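Local coordinates for yeast Cdc13 OB4 (Candida glabrata, PDB 3RMH), which forms, through this fourth OB-fold domain, the dimerization module of a yeast telomere protein that probably binds DNA, at residues Gly74-Glu77 with Val78-Leu82. The protein carries 2 engineered substitutions. Numbering follows the deposited sequence.
Sequences GKEE and VQNFL
Val-78 closes the first turn of helix 75-82 by giving its backbone N-H to the carbonyl of Gly-74, the N-cap residue. The bond is nearly straight (168° at the hydrogen), with Val-78 N 3.0 Å from Gly-74 O. The side chain of Val-78 leans on the same carbonyl: CB lies near that oxygen, and a chi1 of 175°, which sends CG1 anti to the valine's own backbone N, leaves CG2 beside that N and within 3.2 Å of Gly-74 O. Residue by residue the same i to i+4 pattern continues, Lys-75 O accepting from Gln-79 N at 2.9 Å, Glu-76 O from Asn-80 N and Glu-77 O from Phe-81 N.

Asn-80 can be followed outward from its backbone. Its CB sits 3.5 Å from Glu-76 O, and CG, swung to the side of its own N (chi1 -65°), moves in to 3.0 Å from Glu-76 O. At the tip, OD1 and ND2 both remain near this oxygen, yet neither bonds to it: OD1 is itself an acceptor, and ND2, 3.2 Å from Glu-76 O, is poorly angled. The amide therefore lies against a carbonyl whose bond goes to the Asn-80 backbone N.

The chain of Glu-77 is extended beyond CG, and OE1 accepts a hydrogen bond from the backbone N of Thr-73, the last residue of strand 68-73, while Phe-81 packs on Ile-72 of that strand and on Ile-124 and Leu-127 of helix 124-134. The short helix is thus held together by main-chain bonds, with a carboxylate tying its start to the preceding strand and an aromatic ring joining it to helix 124-134 near the C-terminal end of the modelled chain.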
loop_
_atom_site.group_PDB
_atom_site.type_symbol
_atom_site.label_atom_id
_atom_site.label_comp_id
_atom_site.label_asym_id
_atom_site.label_seq_id
_atom_site.Cartn_x
_atom_site.Cartn_y
_atom_site.Cartn_z
ATOM N N GLY B 74 5.119 10.254 -11.376
ATOM C CA GLY B 74 5.653 11.438 -12.032
ATOM C C GLY B 74 5.057 11.668 -13.411
ATOM O O GLY B 74 4.686 10.717 -14.086
ATOM N N LYS B 75 4.978 12.926 -13.834
ATOM C CA LYS B 75 4.385 13.263 -15.129
ATOM C C LYS B 75 5.034 12.477 -16.265
ATOM O O LYS B 75 4.350 11.981 -17.162
ATOM C CB LYS B 75 4.516 14.765 -15.416
ATOM C CG LYS B 75 5.937 15.215 -15.769
ATOM C CD LYS B 75 5.953 16.557 -16.501
ATOM C CE LYS B 75 5.425 17.678 -15.617
ATOM N NZ LYS B 75 4.862 18.799 -16.421
ATOM N N GLU B 76 6.360 12.367 -16.219
ATOM C CA GLU B 76 7.113 11.733 -17.292
ATOM C C GLU B 76 6.842 10.232 -17.407
ATOM O O GLU B 76 6.625 9.719 -18.506
ATOM C CB GLU B 76 8.610 11.983 -17.109
ATOM C CG GLU B 76 9.388 11.995 -18.413
ATOM C CD GLU B 76 9.150 13.257 -19.233
ATOM O OE1 GLU B 76 8.347 14.116 -18.801
ATOM O OE2 GLU B 76 9.774 13.392 -20.310
ATOM N N GLU B 77 6.868 9.536 -16.274
ATOM C CA GLU B 77 6.583 8.103 -16.242
ATOM C C GLU B 77 5.140 7.800 -16.649
ATOM O O GLU B 77 4.872 6.832 -17.373
ATOM C CB GLU B 77 6.847 7.542 -14.850
ATOM C CG GLU B 77 8.312 7.422 -14.480
ATOM C CD GLU B 77 8.493 6.896 -13.065
ATOM O OE1 GLU B 77 7.583 6.183 -12.577
ATOM O OE2 GLU B 77 9.531 7.208 -12.434
ATOM N N VAL B 78 4.212 8.615 -16.168
ATOM C CA VAL B 78 2.809 8.469 -16.531
ATOM C C VAL B 78 2.596 8.657 -18.030
ATOM O O VAL B 78 1.894 7.870 -18.678
ATOM C CB VAL B 78 1.916 9.433 -15.726
ATOM C CG1 VAL B 78 0.471 9.354 -16.212
ATOM C CG2 VAL B 78 1.989 9.092 -14.242
ATOM N N GLN B 79 3.213 9.691 -18.592
ATOM C CA GLN B 79 3.091 9.923 -20.025
ATOM C C GLN B 79 3.751 8.813 -20.835
ATOM O O GLN B 79 3.227 8.399 -21.865
ATOM C CB GLN B 79 3.640 11.297 -20.417
ATOM C CG GLN B 79 2.755 12.445 -19.951
ATOM C CD GLN B 79 1.318 12.301 -20.436
ATOM O OE1 GLN B 79 1.061 12.212 -21.637
ATOM N NE2 GLN B 79 0.375 12.267 -19.496
ATOM N N ASN B 80 4.894 8.319 -20.375
ATOM C CA ASN B 80 5.522 7.193 -21.064
ATOM C C ASN B 80 4.603 5.978 -21.022
ATOM O O ASN B 80 4.476 5.242 -22.006
ATOM C CB ASN B 80 6.883 6.850 -20.449
ATOM C CG ASN B 80 7.903 7.968 -20.617
ATOM O OD1 ASN B 80 7.774 8.810 -21.501
ATOM N ND2 ASN B 80 8.926 7.973 -19.763
ATOM N N PHE B 81 3.957 5.762 -19.884
ATOM C CA PHE B 81 3.013 4.654 -19.766
ATOM C C PHE B 81 1.824 4.794 -20.721
ATOM O O PHE B 81 1.402 3.819 -21.342
ATOM C CB PHE B 81 2.510 4.495 -18.327
ATOM C CG PHE B 81 1.389 3.482 -18.190
ATOM C CD1 PHE B 81 0.061 3.878 -18.217
ATOM C CD2 PHE B 81 1.672 2.133 -18.051
ATOM C CE1 PHE B 81 -0.965 2.947 -18.103
ATOM C CE2 PHE B 81 0.653 1.198 -17.926
ATOM C CZ PHE B 81 -0.669 1.603 -17.949
ATOM N N LEU B 82 1.285 6.002 -20.846
ATOM C CA LEU B 82 0.082 6.214 -21.658
ATOM C C LEU B 82 0.350 6.289 -23.157
ATOM O O LEU B 82 -0.443 5.799 -23.964
ATOM C CB LEU B 82 -0.632 7.498 -21.232
ATOM C CG LEU B 82 -1.118 7.628 -19.789
ATOM C CD1 LEU B 82 -1.408 9.092 -19.473
ATOM C CD2 LEU B 82 -2.342 6.746 -19.516
#